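Local coordinates for DUF5624 domain-containing protein (Legionella pneumophila subsp. pneumophila, PDB 4JX2) that is of unknown function but is probably a secreted protein that combines helices and a small mixed sheet in an unusual arrangement and assembles as two subunits, at residues Gln62-Lys67 with Ala336-Thr341; Gln237-Leu242 with Phe390-Glu395; Val280-Ala285 with Lys399-Asn404. All coordinates share one frame; numbering follows the deposited sequence.

Contact 1 (Gln62-Lys67 with Ala336-Thr341)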
loop_
_atom_site.group_PDB
_atom_site.type_symbol
_atom_site.label_atom_id
_atom_site.label_comp_id
_atom_site.label_asym_id
_atom_site.label_seq_id
_atom_site.Cartn_x
_atom_site.Cartn_y
_atom_site.Cartn_z
ATOM N N GLN A 62 -27.282 -12.827 -4.839
ATOM C CA GLN A 62 -28.114 -13.832 -5.500
ATOM C C GLN A 62 -28.911 -13.244 -6.676
ATOM O O GLN A 62 -28.843 -13.811 -7.764
ATOM C CB GLN A 62 -29.063 -14.501 -4.501
ATOM N N SER A 63 -29.613 -12.098 -6.474
ATOM C CA SER A 63 -30.449 -11.405 -7.477
ATOM C C SER A 63 -29.652 -10.896 -8.681
ATOM O O SER A 63 -30.179 -10.860 -9.795
ATOM C CB SER A 63 -31.204 -10.236 -6.835
ATOM O OG SER A 63 -30.461 -9.034 -6.725
ATOM N N GLU A 64 -28.395 -10.478 -8.437
ATOM C CA GLU A 64 -27.469 -9.936 -9.429
ATOM C C GLU A 64 -26.939 -11.046 -10.341
ATOM O O GLU A 64 -26.553 -10.777 -11.482
ATOM C CB GLU A 64 -26.309 -9.206 -8.724
ATOM C CG GLU A 64 -25.645 -8.128 -9.568
ATOM C CD GLU A 64 -26.477 -6.897 -9.885
ATOM O OE1 GLU A 64 -27.196 -6.409 -8.983
ATOM O OE2 GLU A 64 -26.377 -6.398 -11.029
HETATM N N MSE A 65 -26.923 -12.289 -9.826
HETATM C CA MSE A 65 -26.471 -13.480 -10.544
HETATM C C MSE A 65 -27.509 -13.939 -11.563
HETATM O O MSE A 65 -27.126 -14.495 -12.599
HETATM C CB MSE A 65 -26.153 -14.622 -9.577
HETATM C CG MSE A 65 -24.851 -14.433 -8.812
HETATM SE SE MSE A 65 -24.104 -16.155 -8.252
HETATM C CE MSE A 65 -25.650 -16.903 -7.174
ATOM N N LYS A 66 -28.816 -13.720 -11.271
ATOM C CA LYS A 66 -29.922 -14.042 -12.184
ATOM C C LYS A 66 -29.828 -13.114 -13.410
ATOM O O LYS A 66 -30.050 -13.550 -14.544
ATOM C CB LYS A 66 -31.290 -13.899 -11.487
ATOM C CG LYS A 66 -31.506 -14.774 -10.255
ATOM C CD LYS A 66 -32.477 -14.079 -9.288
ATOM C CE LYS A 66 -32.915 -14.919 -8.116
ATOM N NZ LYS A 66 -34.370 -14.749 -7.846
ATOM N N LYS A 67 -29.429 -11.846 -13.162
ATOM C CA LYS A 67 -29.219 -10.781 -14.144
ATOM C C LYS A 67 -28.015 -11.092 -15.053
ATOM O O LYS A 67 -26.935 -11.448 -14.576
ATOM C CB LYS A 67 -29.003 -9.445 -13.412
ATOM C CG LYS A 67 -29.578 -8.242 -14.136
ATOM C CD LYS A 67 -29.353 -6.962 -13.352
ATOM C CE LYS A 67 -30.097 -5.799 -13.960
ATOM N NZ LYS A 67 -30.012 -4.587 -13.107
ATOM N N ALA A 336 -20.706 -0.117 -5.211
ATOM C CA ALA A 336 -20.692 1.330 -4.992
ATOM C C ALA A 336 -21.376 2.106 -6.132
ATOM O O ALA A 336 -22.231 2.959 -5.870
ATOM C CB ALA A 336 -19.268 1.812 -4.832
ATOM N N ASN A 337 -21.047 1.775 -7.381
ATOM C CA ASN A 337 -21.595 2.500 -8.513
ATOM C C ASN A 337 -23.007 2.124 -8.829
ATOM O O ASN A 337 -23.770 3.012 -9.185
ATOM C CB ASN A 337 -20.713 2.356 -9.749
ATOM C CG ASN A 337 -19.494 3.267 -9.647
ATOM O OD1 ASN A 337 -18.444 2.892 -9.077
ATOM N ND2 ASN A 337 -19.643 4.529 -10.091
ATOM N N GLU A 338 -23.384 0.852 -8.696
ATOM C CA GLU A 338 -24.742 0.458 -9.028
ATOM C C GLU A 338 -25.729 0.661 -7.879
ATOM O O GLU A 338 -26.900 0.900 -8.158
ATOM C CB GLU A 338 -24.790 -0.989 -9.538
ATOM C CG GLU A 338 -24.080 -1.164 -10.877
ATOM C CD GLU A 338 -24.195 -2.508 -11.568
ATOM O OE1 GLU A 338 -25.103 -3.298 -11.216
ATOM O OE2 GLU A 338 -23.387 -2.757 -12.493
ATOM N N VAL A 339 -25.287 0.607 -6.611
ATOM C CA VAL A 339 -26.193 0.756 -5.465
ATOM C C VAL A 339 -26.192 2.207 -4.900
ATOM O O VAL A 339 -27.266 2.720 -4.566
ATOM C CB VAL A 339 -25.911 -0.298 -4.349
ATOM C CG1 VAL A 339 -26.919 -0.207 -3.214
ATOM C CG2 VAL A 339 -25.882 -1.714 -4.917
ATOM N N PHE A 340 -25.026 2.874 -4.805
ATOM C CA PHE A 340 -24.976 4.234 -4.236
ATOM C C PHE A 340 -25.082 5.314 -5.335
ATOM O O PHE A 340 -24.335 6.296 -5.318
ATOM C CB PHE A 340 -23.700 4.425 -3.380
ATOM C CG PHE A 340 -23.596 3.538 -2.154
ATOM C CD1 PHE A 340 -23.341 2.176 -2.278
ATOM C CD2 PHE A 340 -23.714 4.067 -0.877
ATOM C CE1 PHE A 340 -23.275 1.347 -1.148
ATOM C CE2 PHE A 340 -23.635 3.239 0.254
ATOM C CZ PHE A 340 -23.410 1.886 0.109
ATOM N N THR A 341 -26.061 5.160 -6.244
ATOM C CA THR A 341 -26.297 6.082 -7.364
ATOM C C THR A 341 -26.825 7.440 -6.935
ATOM O O THR A 341 -26.940 8.323 -7.778
ATOM C CB THR A 341 -27.272 5.487 -8.385
ATOM O OG1 THR A 341 -28.545 5.211 -7.772
ATOM C CG2 THR A 341 -26.712 4.276 -9.076
#
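Glu64 and Glu338 meet through their carboxylates alone, a case in which proximity must not be mistaken for bonding. Glu64 OE2 and Glu338 OE1 are 3.4 Å apart, yet both are acceptors and no hydrogen bond joins the segments. The backbones stay well separated, with CA of Glu64 10.8 Å from CA of Glu338, and two long side chains span the gap between helix 56-66 and helix 315-339. Glu338 does so with a chain extended beyond CG (chi2 -173°), whereas Glu64 bends at its second torsion (68°) and presents one oxygen to its counterpart. The carboxylate planes are turned 64° against each other, so the groups neither stack nor lie edge to edge in one plane. This is the loose side of the contact: a surface meeting that buries just 47 Å² in all.

The tighter packing lies toward the second subunit, where Val339 rests on Tyr125 of that subunit and Phe340 on its Leu377. Asn132 of the second subunit gives hydrogen bonds to Glu64 OE1 and Ser63 OG, while Lys67 NZ forms a salt bridge with Glu131 of the same neighbour.

Lys67 NZ also stands 5.4 Å from Glu338 OE1, near enough, perhaps, to ease the negative charge, though Lys67 is poorly ordered and its position uncertain. Both glutamates sit close to the C-terminal ends of their helices, the negative ends of whose dipoles would probably disfavour further negative charge there; the chemistry implies a pair tolerated beside a subunit interface, possibly with raised proton affinity, and not an attraction holding the helices together.

Contact 2 (Gln237-Leu242 with Phe390-Glu395)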
loop_
_atom_site.group_PDB
_atom_site.type_symbol
_atom_site.label_atom_id
_atom_site.label_comp_id
_atom_site.label_asym_id
_atom_site.label_seq_id
_atom_site.Cartn_x
_atom_site.Cartn_y
_atom_site.Cartn_z
ATOM N N GLN A 237 16.080 -6.290 -20.293
ATOM C CA GLN A 237 16.225 -7.741 -20.306
ATOM C C GLN A 237 15.005 -8.427 -19.711
ATOM O O GLN A 237 14.442 -9.338 -20.333
ATOM C CB GLN A 237 17.518 -8.184 -19.592
ATOM C CG GLN A 237 17.715 -9.706 -19.411
ATOM C CD GLN A 237 17.826 -10.570 -20.651
ATOM O OE1 GLN A 237 17.422 -10.203 -21.750
ATOM N NE2 GLN A 237 18.380 -11.765 -20.494
ATOM N N SER A 238 14.592 -7.966 -18.538
ATOM C CA SER A 238 13.470 -8.476 -17.761
ATOM C C SER A 238 12.154 -8.367 -18.568
ATOM O O SER A 238 11.401 -9.352 -18.665
ATOM C CB SER A 238 13.400 -7.715 -16.437
ATOM O OG SER A 238 12.212 -7.964 -15.708
HETATM N N MSE A 239 11.916 -7.192 -19.181
HETATM C CA MSE A 239 10.708 -6.953 -19.967
HETATM C C MSE A 239 10.728 -7.707 -21.306
HETATM O O MSE A 239 9.684 -8.222 -21.716
HETATM C CB MSE A 239 10.502 -5.458 -20.197
HETATM C CG MSE A 239 10.158 -4.688 -18.923
HETATM SE SE MSE A 239 9.912 -2.791 -19.279
HETATM C CE MSE A 239 10.434 -2.031 -17.575
ATOM N N ASP A 240 11.903 -7.799 -21.971
ATOM C CA ASP A 240 12.027 -8.516 -23.229
ATOM C C ASP A 240 11.792 -10.016 -23.030
ATOM O O ASP A 240 11.119 -10.642 -23.854
ATOM C CB ASP A 240 13.402 -8.284 -23.879
ATOM C CG ASP A 240 13.562 -9.006 -25.198
ATOM O OD1 ASP A 240 12.813 -8.688 -26.133
ATOM O OD2 ASP A 240 14.398 -9.932 -25.274
ATOM N N GLN A 241 12.358 -10.597 -21.948
ATOM C CA GLN A 241 12.193 -12.023 -21.656
ATOM C C GLN A 241 10.712 -12.379 -21.434
ATOM O O GLN A 241 10.238 -13.402 -21.952
ATOM C CB GLN A 241 13.043 -12.435 -20.465
ATOM C CG GLN A 241 14.527 -12.583 -20.802
ATOM C CD GLN A 241 14.863 -13.665 -21.793
ATOM O OE1 GLN A 241 15.577 -13.429 -22.754
ATOM N NE2 GLN A 241 14.385 -14.879 -21.572
ATOM N N LEU A 242 9.987 -11.519 -20.718
ATOM C CA LEU A 242 8.570 -11.722 -20.501
ATOM C C LEU A 242 7.765 -11.564 -21.803
ATOM O O LEU A 242 6.876 -12.383 -22.068
ATOM C CB LEU A 242 7.999 -10.779 -19.440
ATOM C CG LEU A 242 6.588 -11.188 -19.043
ATOM C CD1 LEU A 242 6.573 -12.592 -18.418
ATOM C CD2 LEU A 242 5.941 -10.182 -18.162
ATOM N N PHE A 390 9.396 2.945 -15.684
ATOM C CA PHE A 390 8.333 3.711 -16.352
ATOM C C PHE A 390 8.769 4.155 -17.743
ATOM O O PHE A 390 7.972 4.053 -18.679
ATOM C CB PHE A 390 7.871 4.914 -15.512
ATOM C CG PHE A 390 7.073 4.517 -14.292
ATOM C CD1 PHE A 390 7.709 4.212 -13.091
ATOM C CD2 PHE A 390 5.686 4.455 -14.337
ATOM C CE1 PHE A 390 6.976 3.811 -11.972
ATOM C CE2 PHE A 390 4.948 4.083 -13.201
ATOM C CZ PHE A 390 5.602 3.738 -12.037
ATOM N N TRP A 391 10.031 4.605 -17.898
ATOM C CA TRP A 391 10.574 5.027 -19.203
ATOM C C TRP A 391 10.736 3.841 -20.180
ATOM O O TRP A 391 10.279 3.936 -21.324
ATOM C CB TRP A 391 11.923 5.770 -19.060
ATOM C CG TRP A 391 12.298 6.462 -20.332
ATOM C CD1 TRP A 391 11.855 7.684 -20.764
ATOM C CD2 TRP A 391 13.053 5.902 -21.418
ATOM N NE1 TRP A 391 12.313 7.930 -22.038
ATOM C CE2 TRP A 391 13.070 6.863 -22.457
ATOM C CE3 TRP A 391 13.734 4.686 -21.609
ATOM C CZ2 TRP A 391 13.765 6.656 -23.659
ATOM C CZ3 TRP A 391 14.397 4.474 -22.807
ATOM C CH2 TRP A 391 14.427 5.461 -23.808
HETATM N N MSE A 392 11.423 2.753 -19.753
HETATM C CA MSE A 392 11.663 1.597 -20.614
HETATM C C MSE A 392 10.339 0.905 -21.025
HETATM O O MSE A 392 10.258 0.453 -22.158
HETATM C CB MSE A 392 12.668 0.616 -19.983
HETATM C CG MSE A 392 13.095 -0.534 -20.928
HETATM SE SE MSE A 392 13.860 0.028 -22.654
HETATM C CE MSE A 392 15.715 0.380 -22.136
ATOM N N ALA A 393 9.301 0.863 -20.164
ATOM C CA ALA A 393 8.016 0.269 -20.555
ATOM C C ALA A 393 7.392 1.074 -21.700
ATOM O O ALA A 393 6.957 0.489 -22.682
ATOM C CB ALA A 393 7.070 0.209 -19.371
ATOM N N GLY A 394 7.442 2.403 -21.599
ATOM C CA GLY A 394 6.917 3.316 -22.605
ATOM C C GLY A 394 7.666 3.283 -23.917
ATOM O O GLY A 394 7.031 3.274 -24.983
ATOM N N GLU A 395 9.019 3.267 -23.852
ATOM C CA GLU A 395 9.887 3.199 -25.041
ATOM C C GLU A 395 9.652 1.907 -25.800
ATOM O O GLU A 395 9.472 1.942 -27.021
ATOM C CB GLU A 395 11.377 3.339 -24.647
ATOM C CG GLU A 395 12.371 3.240 -25.809
ATOM C CD GLU A 395 12.501 4.439 -26.721
ATOM O OE1 GLU A 395 11.692 5.381 -26.580
ATOM O OE2 GLU A 395 13.412 4.437 -27.581
#
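Met239, a selenomethionine, reaches from helix 223-247 to Met392 and Ala393 on helix 386-398, and shows how one flexible side chain can fill most of the interface between two helices. The apolar contacts come first. Its CE lies 4.2 Å from CB of Met392, and its SE lies 4.1 Å from CB of Ala393. Met239 sends CG opposite the carbonyl carbon (chi1 -68°) and then runs fully extended (chi2 180°), so the selenium and the terminal methyl arrive end-on at the other helix. Phe282 and Trp278 pack against the same side chain. Met392, also a selenomethionine, offers its base: CB points toward segment 237-242, but the chain then bends (chi2 56°) away from it, to pack on Met232, Ala235 and Leu236, earlier in the same helix.

A second kind of contact is made with the backbone. Met239 SE sits 3.8 Å from Ala393 N and equally near its CA, a van der Waals approach consistent with the small side chain of Ala393; CA of Met239 and CA of Ala393 are 7.7 Å apart. The motif is plain helix-helix packing in the buried interior, within a fold that combines helices and a small mixed sheet in a new way.

Aromatic contacts gather round Trp391, which meets Phe369 and Tyr358 edge-to-face, and one face of its ring carries CB of Glu395, offset toward the rim at 3.7 Å above the plane.

Hydrogen bonds do not cross between the segments; the amide of Gln237, for one, gives its NE2 to the carbonyls of Ser108 and Asn167.

Contact 3 (Val280-Ala285 with Lys399-Asn404)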
loop_
_atom_site.group_PDB
_atom_site.type_symbol
_atom_site.label_atom_id
_atom_site.label_comp_id
_atom_site.label_asym_id
_atom_site.label_seq_id
_atom_site.Cartn_x
_atom_site.Cartn_y
_atom_site.Cartn_z
ATOM N N VAL A 280 2.509 -1.792 -13.576
ATOM C CA VAL A 280 1.192 -1.313 -13.978
ATOM C C VAL A 280 1.267 -0.787 -15.436
ATOM O O VAL A 280 0.614 -1.416 -16.287
ATOM C CB VAL A 280 0.589 -0.303 -12.971
ATOM C CG1 VAL A 280 -0.779 0.190 -13.448
ATOM C CG2 VAL A 280 0.488 -0.929 -11.585
ATOM N N PRO A 281 2.080 0.247 -15.797
ATOM C CA PRO A 281 2.157 0.631 -17.221
ATOM C C PRO A 281 2.712 -0.499 -18.116
ATOM O O PRO A 281 2.269 -0.629 -19.252
ATOM C CB PRO A 281 3.101 1.834 -17.215
ATOM C CG PRO A 281 3.913 1.695 -15.963
ATOM C CD PRO A 281 2.948 1.110 -14.967
ATOM N N PHE A 282 3.656 -1.327 -17.605
ATOM C CA PHE A 282 4.229 -2.459 -18.348
ATOM C C PHE A 282 3.114 -3.452 -18.792
ATOM O O PHE A 282 3.046 -3.810 -19.980
ATOM C CB PHE A 282 5.320 -3.165 -17.515
ATOM C CG PHE A 282 5.847 -4.442 -18.121
ATOM C CD1 PHE A 282 6.387 -4.455 -19.407
ATOM C CD2 PHE A 282 5.803 -5.634 -17.413
ATOM C CE1 PHE A 282 6.837 -5.646 -19.981
ATOM C CE2 PHE A 282 6.287 -6.817 -17.976
ATOM C CZ PHE A 282 6.789 -6.815 -19.260
ATOM N N VAL A 283 2.217 -3.836 -17.866
ATOM C CA VAL A 283 1.097 -4.725 -18.177
ATOM C C VAL A 283 0.155 -4.051 -19.214
ATOM O O VAL A 283 -0.298 -4.728 -20.146
ATOM C CB VAL A 283 0.359 -5.180 -16.894
ATOM C CG1 VAL A 283 -0.986 -5.811 -17.200
ATOM C CG2 VAL A 283 1.207 -6.176 -16.159
ATOM N N GLN A 284 -0.097 -2.727 -19.080
ATOM C CA GLN A 284 -0.932 -1.971 -20.023
ATOM C C GLN A 284 -0.326 -2.033 -21.419
ATOM O O GLN A 284 -1.065 -2.211 -22.385
ATOM C CB GLN A 284 -1.089 -0.516 -19.591
ATOM C CG GLN A 284 -2.033 -0.267 -18.418
ATOM C CD GLN A 284 -2.033 1.214 -18.116
ATOM O OE1 GLN A 284 -1.440 1.678 -17.128
ATOM N NE2 GLN A 284 -2.645 2.002 -19.003
ATOM N N ALA A 285 1.019 -1.916 -21.516
ATOM C CA ALA A 285 1.777 -1.996 -22.761
ATOM C C ALA A 285 1.608 -3.391 -23.400
ATOM O O ALA A 285 1.279 -3.476 -24.585
ATOM C CB ALA A 285 3.247 -1.695 -22.499
ATOM N N LYS A 399 7.932 1.439 -29.689
ATOM C CA LYS A 399 8.623 0.717 -30.775
ATOM C C LYS A 399 8.078 -0.717 -30.966
ATOM O O LYS A 399 8.697 -1.506 -31.670
ATOM C CB LYS A 399 10.158 0.696 -30.535
ATOM C CG LYS A 399 10.808 2.069 -30.255
ATOM C CD LYS A 399 10.597 3.149 -31.339
ATOM C CE LYS A 399 11.450 4.391 -31.147
ATOM N NZ LYS A 399 11.130 5.141 -29.901
ATOM N N ASN A 400 6.898 -1.028 -30.394
ATOM C CA ASN A 400 6.221 -2.332 -30.450
ATOM C C ASN A 400 7.185 -3.467 -30.078
ATOM O O ASN A 400 7.250 -4.493 -30.747
ATOM C CB ASN A 400 5.547 -2.574 -31.820
ATOM C CG ASN A 400 4.421 -3.610 -31.844
ATOM O OD1 ASN A 400 3.949 -4.112 -30.813
ATOM N ND2 ASN A 400 3.952 -3.956 -33.037
ATOM N N TRP A 401 7.958 -3.242 -29.010
ATOM C CA TRP A 401 8.895 -4.172 -28.370
ATOM C C TRP A 401 10.149 -4.438 -29.209
ATOM O O TRP A 401 11.029 -5.189 -28.760
ATOM C CB TRP A 401 8.176 -5.494 -27.987
ATOM C CG TRP A 401 6.928 -5.222 -27.202
ATOM C CD1 TRP A 401 5.672 -5.011 -27.698
ATOM C CD2 TRP A 401 6.862 -4.925 -25.807
ATOM N NE1 TRP A 401 4.814 -4.665 -26.681
ATOM C CE2 TRP A 401 5.525 -4.567 -25.514
ATOM C CE3 TRP A 401 7.796 -4.983 -24.760
ATOM C CZ2 TRP A 401 5.091 -4.317 -24.217
ATOM C CZ3 TRP A 401 7.376 -4.688 -23.474
ATOM C CH2 TRP A 401 6.043 -4.353 -23.212
ATOM N N ASN A 402 10.283 -3.763 -30.360
ATOM C CA ASN A 402 11.437 -3.965 -31.205
ATOM C C ASN A 402 12.650 -3.205 -30.640
ATOM O O ASN A 402 12.848 -2.014 -30.929
ATOM C CB ASN A 402 11.128 -3.577 -32.641
ATOM C CG ASN A 402 12.065 -4.207 -33.615
ATOM O OD1 ASN A 402 13.276 -4.281 -33.376
ATOM N ND2 ASN A 402 11.526 -4.712 -34.729
ATOM N N TYR A 403 13.480 -3.939 -29.860
ATOM C CA TYR A 403 14.706 -3.433 -29.211
ATOM C C TYR A 403 15.799 -2.935 -30.219
ATOM O O TYR A 403 16.793 -2.328 -29.794
ATOM C CB TYR A 403 15.306 -4.488 -28.256
ATOM C CG TYR A 403 15.422 -5.878 -28.837
ATOM C CD1 TYR A 403 16.395 -6.181 -29.791
ATOM C CD2 TYR A 403 14.598 -6.913 -28.390
ATOM C CE1 TYR A 403 16.531 -7.468 -30.304
ATOM C CE2 TYR A 403 14.733 -8.211 -28.887
ATOM C CZ TYR A 403 15.701 -8.484 -29.847
ATOM O OH TYR A 403 15.844 -9.764 -30.344
ATOM N N ASN A 404 15.624 -3.199 -31.527
ATOM C CA ASN A 404 16.561 -2.739 -32.539
ATOM C C ASN A 404 16.258 -1.278 -32.877
ATOM O O ASN A 404 17.120 -0.585 -33.441
ATOM C CB ASN A 404 16.502 -3.617 -33.785
ATOM C CG ASN A 404 16.843 -5.081 -33.535
ATOM O OD1 ASN A 404 18.023 -5.496 -33.429
ATOM N ND2 ASN A 404 15.811 -5.909 -33.469
#
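Trp401, which brings a large indole against Phe282 and Ala285, does so from a backbone of positive phi (71°), an uncommon conformation for a residue with so bulky a side chain. The motif behind it is a Schellman ending of helix 386-398, with Asn400 as its C-prime residue: Trp401 N bonds to Leu396 O and Asn400 N to Ala397 O. A type I' turn overlaps this cap, closed by Asn402 N to Lys399 O at 3.1 Å. The turn that ends the helix thus also places the indole against helix 279-286.

The benzo part of the indole does the touching. Trp401 CH2 lies 3.6 Å from Phe282 CE1, and Trp401 CZ2 lies 3.6 Å from Ala285 CB, a methyl on the side of helix 279-286 that faces the loop. The two aromatic systems meet rim to rim, neither lying over the other's face; the Phe282 ring and the six-membered ring of Trp401 have centroids 5.9 Å apart and planes at 71°. Phe282 turns its CG anti to the backbone N (chi1 173°), and from a CB that does not aim at the loop its ring still arrives beside the indole. His243 of helix 223-247 stacks on the Trp401 ring, and Leu396 packs against it as well, so the indole bridges three helices.

Beyond the tryptophan the chain is held by an Asx turn. Asn402 OD1 accepts twice from Asn404: from its backbone N at 3.2 Å, in the carbonyl plane and on a lone pair, and from its ND2 at 3.0 Å, tilted somewhat out of that plane.

In the fold
Along the chain the segments alternate: 62-67, 237-242, 280-285, 336-341, 390-395 and 399-404, so each contact crosses the others in sequence. In space they divide unevenly. Contacts 2 and 3 have centres 6 Å apart and touch directly, with Phe282 packed on Met239 and Leu242; helix 386-398 carries one segment of contact 2 and runs into the loop of contact 3. Together they knit helices 223-247, 279-286 and 386-398 into one core beside the mixed sheet. Contact 1 is remote, its centre 39 Å from that of contact 2 and 37 Å from that of contact 3. Of these three, only contact 1 has the second subunit against its segments; contacts 2 and 3 join parts of a single chain.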